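Local structure of UL37 (Suid herpesvirus 1, 4K70) at residues 73-78 / 467-472; 328-333 / 337-342; 403-408 / 421-426. The protein is an inner tegument protein that probably takes part in controlling viral trafficking; its N-terminal half binds calcium. One frame throughout, in Å; residues are numbered along the deposited sequence.

Contact 1 (73-78 / 467-472)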
loop_
_atom_site.group_PDB
_atom_site.type_symbol
_atom_site.label_atom_id
_atom_site.label_comp_id
_atom_site.label_asym_id
_atom_site.label_seq_id
_atom_site.Cartn_x
_atom_site.Cartn_y
_atom_site.Cartn_z
ATOM N N ALA A 73 -8.464 -3.930 -27.839
ATOM C CA ALA A 73 -7.237 -3.939 -27.050
ATOM C C ALA A 73 -7.505 -3.488 -25.596
ATOM O O ALA A 73 -7.107 -4.153 -24.640
ATOM C CB ALA A 73 -6.175 -3.081 -27.705
ATOM N N GLY A 74 -8.210 -2.376 -25.438
ATOM C CA GLY A 74 -8.510 -1.849 -24.119
ATOM C C GLY A 74 -9.499 -2.703 -23.354
ATOM O O GLY A 74 -9.323 -2.959 -22.160
ATOM N N LEU A 75 -10.540 -3.151 -24.041
ATOM C CA LEU A 75 -11.549 -3.998 -23.425
ATOM C C LEU A 75 -10.941 -5.304 -22.927
ATOM O O LEU A 75 -11.333 -5.798 -21.880
ATOM C CB LEU A 75 -12.675 -4.305 -24.416
ATOM C CG LEU A 75 -13.540 -3.120 -24.855
ATOM C CD1 LEU A 75 -14.515 -3.548 -25.956
ATOM C CD2 LEU A 75 -14.281 -2.540 -23.651
ATOM N N ALA A 76 -9.988 -5.845 -23.680
ATOM C CA ALA A 76 -9.320 -7.098 -23.312
ATOM C C ALA A 76 -8.401 -6.906 -22.109
ATOM O O ALA A 76 -8.281 -7.780 -21.258
ATOM C CB ALA A 76 -8.524 -7.643 -24.502
ATOM N N LEU A 77 -7.749 -5.755 -22.044
ATOM C CA LEU A 77 -6.827 -5.469 -20.953
ATOM C C LEU A 77 -7.559 -5.132 -19.659
ATOM O O LEU A 77 -7.003 -5.286 -18.569
ATOM C CB LEU A 77 -5.904 -4.310 -21.336
ATOM C CG LEU A 77 -4.521 -4.564 -21.932
ATOM C CD1 LEU A 77 -4.386 -5.966 -22.491
ATOM C CD2 LEU A 77 -4.218 -3.518 -23.001
ATOM N N TRP A 78 -8.807 -4.689 -19.778
ATOM C CA TRP A 78 -9.537 -4.116 -18.641
ATOM C C TRP A 78 -9.743 -5.104 -17.497
ATOM O O TRP A 78 -9.669 -4.743 -16.316
ATOM C CB TRP A 78 -10.905 -3.619 -19.096
ATOM C CG TRP A 78 -11.444 -2.440 -18.324
ATOM C CD1 TRP A 78 -11.733 -2.383 -16.989
ATOM C CD2 TRP A 78 -11.790 -1.152 -18.863
ATOM N NE1 TRP A 78 -12.228 -1.131 -16.662
ATOM C CE2 TRP A 78 -12.277 -0.364 -17.798
ATOM C CE3 TRP A 78 -11.742 -0.594 -20.149
ATOM C CZ2 TRP A 78 -12.702 0.957 -17.976
ATOM C CZ3 TRP A 78 -12.169 0.721 -20.323
ATOM C CH2 TRP A 78 -12.645 1.477 -19.243
ATOM N N GLU A 467 -25.435 1.901 -24.526
ATOM C CA GLU A 467 -26.199 1.549 -23.340
ATOM C C GLU A 467 -25.550 0.401 -22.579
ATOM O O GLU A 467 -25.545 0.386 -21.344
ATOM C CB GLU A 467 -27.630 1.187 -23.721
ATOM C CG GLU A 467 -28.607 1.322 -22.574
ATOM C CD GLU A 467 -29.983 0.789 -22.915
ATOM O OE1 GLU A 467 -30.424 0.948 -24.080
ATOM O OE2 GLU A 467 -30.621 0.204 -22.012
ATOM N N ALA A 468 -25.004 -0.564 -23.316
ATOM C CA ALA A 468 -24.311 -1.696 -22.700
ATOM C C ALA A 468 -23.057 -1.236 -21.950
ATOM O O ALA A 468 -22.872 -1.555 -20.779
ATOM C CB ALA A 468 -23.952 -2.727 -23.746
ATOM N N LEU A 469 -22.206 -0.478 -22.635
ATOM C CA LEU A 469 -20.959 0.006 -22.052
ATOM C C LEU A 469 -21.190 0.921 -20.845
ATOM O O LEU A 469 -20.483 0.811 -19.839
ATOM C CB LEU A 469 -20.096 0.684 -23.124
ATOM C CG LEU A 469 -19.528 -0.313 -24.141
ATOM C CD1 LEU A 469 -18.925 0.370 -25.376
ATOM C CD2 LEU A 469 -18.501 -1.226 -23.464
ATOM N N ASN A 470 -22.181 1.811 -20.943
ATOM C CA ASN A 470 -22.592 2.654 -19.810
ATOM C C ASN A 470 -23.027 1.832 -18.608
ATOM O O ASN A 470 -22.711 2.164 -17.467
ATOM C CB ASN A 470 -23.741 3.591 -20.205
ATOM C CG ASN A 470 -23.254 4.900 -20.782
ATOM O OD1 ASN A 470 -22.167 5.367 -20.443
ATOM N ND2 ASN A 470 -24.058 5.507 -21.652
ATOM N N THR A 471 -23.773 0.767 -18.872
ATOM C CA THR A 471 -24.238 -0.123 -17.820
ATOM C C THR A 471 -23.063 -0.826 -17.150
ATOM O O THR A 471 -23.021 -0.974 -15.927
ATOM C CB THR A 471 -25.215 -1.168 -18.384
ATOM O OG1 THR A 471 -26.383 -0.500 -18.879
ATOM C CG2 THR A 471 -25.616 -2.177 -17.315
ATOM N N TRP A 472 -22.105 -1.255 -17.962
ATOM C CA TRP A 472 -20.916 -1.918 -17.452
ATOM C C TRP A 472 -20.062 -0.984 -16.596
ATOM O O TRP A 472 -19.661 -1.329 -15.488
ATOM C CB TRP A 472 -20.090 -2.446 -18.616
ATOM C CG TRP A 472 -18.871 -3.157 -18.173
ATOM C CD1 TRP A 472 -18.813 -4.297 -17.427
ATOM C CD2 TRP A 472 -17.519 -2.785 -18.451
ATOM N NE1 TRP A 472 -17.503 -4.657 -17.217
ATOM C CE2 TRP A 472 -16.689 -3.748 -17.836
ATOM C CE3 TRP A 472 -16.930 -1.737 -19.161
ATOM C CZ2 TRP A 472 -15.301 -3.690 -17.912
ATOM C CZ3 TRP A 472 -15.554 -1.683 -19.238
ATOM C CH2 TRP A 472 -14.752 -2.653 -18.612
#

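Contact 2 (328-333 / 337-342)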
loop_
_atom_site.group_PDB
_atom_site.type_symbol
_atom_site.label_atom_id
_atom_site.label_comp_id
_atom_site.label_asym_id
_atom_site.label_seq_id
_atom_site.Cartn_x
_atom_site.Cartn_y
_atom_site.Cartn_z
ATOM N N GLN A 328 -1.279 14.436 15.910
ATOM C CA GLN A 328 -2.556 15.054 15.599
ATOM C C GLN A 328 -2.443 16.004 14.421
ATOM O O GLN A 328 -3.355 16.088 13.599
ATOM C CB GLN A 328 -3.077 15.827 16.802
ATOM C CG GLN A 328 -3.741 14.978 17.848
ATOM C CD GLN A 328 -4.149 15.812 19.038
ATOM O OE1 GLN A 328 -3.375 15.995 19.981
ATOM N NE2 GLN A 328 -5.356 16.348 18.991
ATOM N N ALA A 329 -1.329 16.724 14.334
ATOM C CA ALA A 329 -1.186 17.749 13.294
ATOM C C ALA A 329 -0.874 17.169 11.915
ATOM O O ALA A 329 -0.921 17.882 10.905
ATOM C CB ALA A 329 -0.114 18.727 13.684
ATOM N N SER A 330 -0.530 15.883 11.878
ATOM C CA SER A 330 -0.085 15.225 10.646
ATOM C C SER A 330 -1.231 15.021 9.661
ATOM O O SER A 330 -2.300 14.534 10.033
ATOM C CB SER A 330 0.537 13.858 10.972
ATOM O OG SER A 330 1.725 13.990 11.737
ATOM N N ALA A 331 -0.999 15.361 8.399
ATOM C CA ALA A 331 -2.024 15.205 7.375
ATOM C C ALA A 331 -1.577 14.268 6.258
ATOM O O ALA A 331 -2.184 14.237 5.198
ATOM C CB ALA A 331 -2.433 16.579 6.793
ATOM N N SER A 332 -0.508 13.515 6.483
ATOM C CA SER A 332 -0.052 12.555 5.476
ATOM C C SER A 332 0.615 11.419 6.199
ATOM O O SER A 332 0.961 11.564 7.362
ATOM C CB SER A 332 0.948 13.199 4.509
ATOM O OG SER A 332 2.179 13.496 5.160
ATOM N N PRO A 333 0.800 10.286 5.506
ATOM C CA PRO A 333 1.492 9.119 6.056
ATOM C C PRO A 333 2.900 9.461 6.485
ATOM O O PRO A 333 3.308 9.013 7.547
ATOM C CB PRO A 333 1.549 8.151 4.873
ATOM C CG PRO A 333 0.411 8.563 3.997
ATOM C CD PRO A 333 0.222 10.025 4.175
ATOM N N VAL A 337 4.023 9.011 10.473
ATOM C CA VAL A 337 5.006 7.964 10.740
ATOM C C VAL A 337 6.335 8.546 11.205
ATOM O O VAL A 337 6.985 7.990 12.076
ATOM C CB VAL A 337 5.232 7.068 9.513
ATOM C CG1 VAL A 337 6.263 6.002 9.843
ATOM C CG2 VAL A 337 3.915 6.448 9.086
ATOM N N GLU A 338 6.733 9.681 10.641
ATOM C CA GLU A 338 7.954 10.341 11.114
ATOM C C GLU A 338 7.807 10.801 12.568
ATOM O O GLU A 338 8.748 10.717 13.359
ATOM C CB GLU A 338 8.320 11.538 10.224
ATOM C CG GLU A 338 9.474 12.364 10.794
ATOM C CD GLU A 338 10.096 13.294 9.766
ATOM O OE1 GLU A 338 9.577 13.355 8.631
ATOM O OE2 GLU A 338 11.109 13.956 10.090
ATOM N N ALA A 339 6.622 11.286 12.916
ATOM C CA ALA A 339 6.368 11.751 14.271
ATOM C C ALA A 339 6.437 10.581 15.234
ATOM O O ALA A 339 7.020 10.696 16.319
ATOM C CB ALA A 339 5.011 12.419 14.356
ATOM N N LEU A 340 5.842 9.458 14.839
ATOM C CA LEU A 340 5.774 8.295 15.726
ATOM C C LEU A 340 7.146 7.700 15.963
ATOM O O LEU A 340 7.582 7.568 17.095
ATOM C CB LEU A 340 4.848 7.235 15.142
ATOM C CG LEU A 340 3.368 7.609 15.177
ATOM C CD1 LEU A 340 2.570 6.722 14.233
ATOM C CD2 LEU A 340 2.847 7.476 16.602
ATOM N N VAL A 341 7.823 7.329 14.882
ATOM C CA VAL A 341 9.084 6.609 14.980
ATOM C C VAL A 341 10.186 7.448 15.629
ATOM O O VAL A 341 10.968 6.944 16.431
ATOM C CB VAL A 341 9.549 6.128 13.579
ATOM C CG1 VAL A 341 10.918 5.483 13.676
ATOM C CG2 VAL A 341 8.504 5.176 12.972
ATOM N N THR A 342 10.246 8.727 15.257
ATOM C CA THR A 342 11.197 9.672 15.841
ATOM C C THR A 342 11.062 9.741 17.364
ATOM O O THR A 342 12.062 9.890 18.075
ATOM C CB THR A 342 11.025 11.100 15.227
ATOM O OG1 THR A 342 11.249 11.036 13.818
ATOM C CG2 THR A 342 12.015 12.067 15.816
#

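Contact 3 (403-408 / 421-426)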
loop_
_atom_site.group_PDB
_atom_site.type_symbol
_atom_site.label_atom_id
_atom_site.label_comp_id
_atom_site.label_asym_id
_atom_site.label_seq_id
_atom_site.Cartn_x
_atom_site.Cartn_y
_atom_site.Cartn_z
ATOM N N ASP A 403 -13.231 -0.501 10.238
ATOM C CA ASP A 403 -14.318 -1.279 10.834
ATOM C C ASP A 403 -13.980 -1.865 12.204
ATOM O O ASP A 403 -14.882 -2.272 12.927
ATOM C CB ASP A 403 -14.745 -2.436 9.914
ATOM C CG ASP A 403 -15.488 -1.965 8.671
ATOM O OD1 ASP A 403 -16.045 -0.850 8.704
ATOM O OD2 ASP A 403 -15.522 -2.717 7.661
ATOM N N THR A 404 -12.698 -1.950 12.553
ATOM C CA THR A 404 -12.323 -2.558 13.838
ATOM C C THR A 404 -12.201 -1.519 14.945
ATOM O O THR A 404 -12.072 -1.871 16.112
ATOM C CB THR A 404 -10.979 -3.311 13.775
ATOM O OG1 THR A 404 -9.907 -2.374 13.565
ATOM C CG2 THR A 404 -10.980 -4.360 12.646
ATOM N N LEU A 405 -12.227 -0.241 14.582
ATOM C CA LEU A 405 -11.939 0.811 15.554
ATOM C C LEU A 405 -13.011 0.902 16.644
ATOM O O LEU A 405 -12.706 1.093 17.829
ATOM C CB LEU A 405 -11.744 2.167 14.852
ATOM C CG LEU A 405 -10.580 2.199 13.859
ATOM C CD1 LEU A 405 -10.347 3.598 13.297
ATOM C CD2 LEU A 405 -9.290 1.653 14.488
ATOM N N GLU A 406 -14.267 0.748 16.250
ATOM C CA GLU A 406 -15.360 0.904 17.203
ATOM C C GLU A 406 -15.404 -0.250 18.206
ATOM O O GLU A 406 -15.471 -0.021 19.416
ATOM C CB GLU A 406 -16.695 1.071 16.472
ATOM C CG GLU A 406 -17.921 0.914 17.345
ATOM C CD GLU A 406 -17.952 1.898 18.485
ATOM O OE1 GLU A 406 -17.518 3.058 18.272
ATOM O OE2 GLU A 406 -18.405 1.508 19.593
ATOM N N PRO A 407 -15.359 -1.499 17.718
ATOM C CA PRO A 407 -15.312 -2.590 18.700
ATOM C C PRO A 407 -14.044 -2.590 19.572
ATOM O O PRO A 407 -14.123 -2.976 20.733
ATOM C CB PRO A 407 -15.402 -3.859 17.841
ATOM C CG PRO A 407 -15.156 -3.414 16.436
ATOM C CD PRO A 407 -15.572 -1.987 16.346
ATOM N N LEU A 408 -12.909 -2.149 19.039
ATOM C CA LEU A 408 -11.689 -2.028 19.839
ATOM C C LEU A 408 -11.687 -0.862 20.848
ATOM O O LEU A 408 -11.267 -1.020 21.997
ATOM C CB LEU A 408 -10.463 -1.910 18.932
ATOM C CG LEU A 408 -9.881 -3.184 18.315
ATOM C CD1 LEU A 408 -8.770 -2.826 17.340
ATOM C CD2 LEU A 408 -9.361 -4.113 19.404
ATOM N N LYS A 421 -15.818 8.768 18.206
ATOM C CA LYS A 421 -15.138 8.481 16.934
ATOM C C LYS A 421 -13.767 9.149 16.827
ATOM O O LYS A 421 -13.207 9.260 15.727
ATOM C CB LYS A 421 -16.007 8.915 15.742
ATOM C CG LYS A 421 -17.384 8.274 15.707
ATOM C CD LYS A 421 -17.304 6.838 15.242
ATOM C CE LYS A 421 -18.094 5.916 16.158
ATOM N NZ LYS A 421 -18.873 4.907 15.377
ATOM N N GLY A 422 -13.229 9.590 17.960
ATOM C CA GLY A 422 -11.972 10.327 17.971
ATOM C C GLY A 422 -10.765 9.599 17.379
ATOM O O GLY A 422 -9.886 10.228 16.793
ATOM N N VAL A 423 -10.692 8.283 17.538
ATOM C CA VAL A 423 -9.582 7.525 16.956
ATOM C C VAL A 423 -9.671 7.533 15.445
ATOM O O VAL A 423 -8.679 7.797 14.748
ATOM C CB VAL A 423 -9.560 6.064 17.437
ATOM C CG1 VAL A 423 -8.439 5.290 16.717
ATOM C CG2 VAL A 423 -9.376 6.019 18.933
ATOM N N GLU A 424 -10.859 7.244 14.924
ATOM C CA GLU A 424 -11.042 7.253 13.481
ATOM C C GLU A 424 -10.834 8.662 12.919
ATOM O O GLU A 424 -10.327 8.836 11.806
ATOM C CB GLU A 424 -12.436 6.753 13.101
ATOM C CG GLU A 424 -12.631 6.693 11.583
ATOM C CD GLU A 424 -13.946 6.064 11.153
ATOM O OE1 GLU A 424 -14.780 5.742 12.028
ATOM O OE2 GLU A 424 -14.143 5.902 9.929
ATOM N N HIS A 425 -11.215 9.673 13.693
ATOM C CA HIS A 425 -11.122 11.049 13.208
ATOM C C HIS A 425 -9.677 11.479 13.096
ATOM O O HIS A 425 -9.340 12.262 12.226
ATOM C CB HIS A 425 -11.905 12.011 14.119
ATOM C CG HIS A 425 -13.389 11.913 13.947
ATOM N ND1 HIS A 425 -14.276 12.714 14.634
ATOM C CD2 HIS A 425 -14.140 11.101 13.167
ATOM C CE1 HIS A 425 -15.510 12.409 14.272
ATOM N NE2 HIS A 425 -15.455 11.429 13.387
ATOM N N VAL A 426 -8.808 10.958 13.962
ATOM C CA VAL A 426 -7.383 11.258 13.823
ATOM C C VAL A 426 -6.762 10.425 12.699
ATOM O O VAL A 426 -6.010 10.939 11.848
ATOM C CB VAL A 426 -6.610 11.024 15.132
ATOM C CG1 VAL A 426 -5.107 11.260 14.921
ATOM C CG2 VAL A 426 -7.156 11.921 16.224
#

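Contact 1 (73-78 / 467-472)
Glu-467 O is gripped twice by Thr-471, whose OG1 and backbone N approach from opposite faces of the carbonyl plane, and the next residue along this turn, Trp-472, drives its indole against Trp-78. The hydroxyl bond is the shorter of the two, 2.8 Å from Thr-471 OG1 to Glu-467 O.

Across the contact the arrangement is T-shaped. The six-membered ring of Trp-472 presents its edge to the five-membered ring of Trp-78, with 4.5 Å between centroids and 69° between planes. One atom does most of the touching: Trp-472 CH2 stands 3.3 Å from both Trp-78 CG and CD2. It is also 3.5 Å from Trp-78 NE1, so it comes down on the pyrrole part of the indole. Its ring neighbours straddle that part, CZ2 leaning over Trp-78 CD1 and CZ3 lying 3.8 Å from Trp-78 CE2. This is tight packing. The reach is explained by the first torsion of Trp-472, which sets CG trans to the backbone N (chi1 -179°) and extends the indole away from its own helix.

The pyrrole N-H of Trp-78 is satisfied by Asp-173 OD2, a bond that should restrain rotation of the ring receiving the edge. Beside the indoles, Leu-75 CD2 and Leu-469 CD2 make a looser methyl contact at 4.4 Å. Phe-31 of helix 20-32 touches both leucines and so bridges them, while the nearest CA atoms of the two segments, those of Leu-75 and Leu-469, remain 10.3 Å apart. The result is an edge-to-face tryptophan pair joining helix 63-78 to helix 464-481, near the end of the chain, in an all-helical fold where helix 20-32 touches both.

Contact 2 (328-333 / 337-342)
One backbone hydrogen bond links Pro-333 to Val-337: Val-337 N donates to Pro-333 O over 3.0 Å. It is nearly straight, 165° at the hydrogen, and is an i to i+4 bond at the start of helix 333-342.

The same carbonyl is also approached by a methyl group. With CG1 of Val-337 opposite the backbone N (chi1 180°), CG2 is left beside that N and lies 3.1 Å from Pro-333 O, a close methyl-oxygen approach. A second, looser touch occurs where the chain folds back: Ser-330 OG lies 4.5 Å from Ala-339 CB, while the hydroxyl is bonded to Ala-326 O of the preceding helix.

The arrangement is a short link, residues 330-332, between consecutive helices 321-329 and 333-342. Ser-332 is the N-cap of the new helix, its OG weakly bonded to Gln-335 N, and Pro-333 follows in the first turn, where a missing N-H costs nothing.

Apolar packing places the turn in the fold. Val-337 meets Val-381 and Leu-385 of helix 366-385, and also Leu-192 and Leu-196 of helix 191-201; a bound sodium ion lies about 9 Å from its side chain.

Contact 3 (403-408 / 421-426)
Leu-405 and Glu-424 meet with their side chains at about a right angle, and CD1 of the leucine does the touching. It rests 3.7 Å from Glu-424 CA and 3.8 Å from Glu-424 CB, against the root of the glutamate and not its carboxylate. The same methyl is 4.3 Å from Val-423 CG1, on the buried side. Leu-405 gets there with CG opposite its carbonyl carbon (chi1 -61°), CB already pointing at the other helix.

On the exposed side the contact becomes polar. Glu-406 OE1 faces Lys-421 NZ at 3.7 Å, a long salt bridge between exposed residues, and lies 3.6 Å from Lys-421 CE, so the oxygen is as much alongside the end of the chain as facing its charge. The glutamate chain turns at chi2 (59°) to bring its carboxylate across.

The contact pairs two helices separated by a loop: the short helix 405-409 packs beside the start of helix 422-431, for which Lys-421 is the N-cap residue, with a left-handed backbone (phi 69°).

Further out, helix 366-385 underlies both members, Val-380 touching Leu-405 and Val-376 touching Val-423. The intervening loop adds Thr-413 and Leu-418 against Val-423. Thr-404 OG1 is bonded to Val-401 O, and weakly to Arg-383, a residue of a calcium site.

In the fold
Contact 1 joins segments 389 residues apart at their closest ends, on helices 63-78 and 464-481, and the other two contacts are nested within the loop it closes. Contacts 2 and 3 follow in series, each local in sequence, with centres about 18 Å apart and nearest atoms about 5 Å apart. Helix 366-385 is their common neighbour, carrying Val-381 against contact 2 and Val-376 and Val-380 against contact 3; its C-terminal part also supplies Arg-383 to a calcium site. Contact 1 lies about 41 Å and 38 Å from them between centres, on the opposite side of the chain's centre from contact 2. The elongated all-helical half of UL37 thus combines one long-range closure with local helix connections in a distant region.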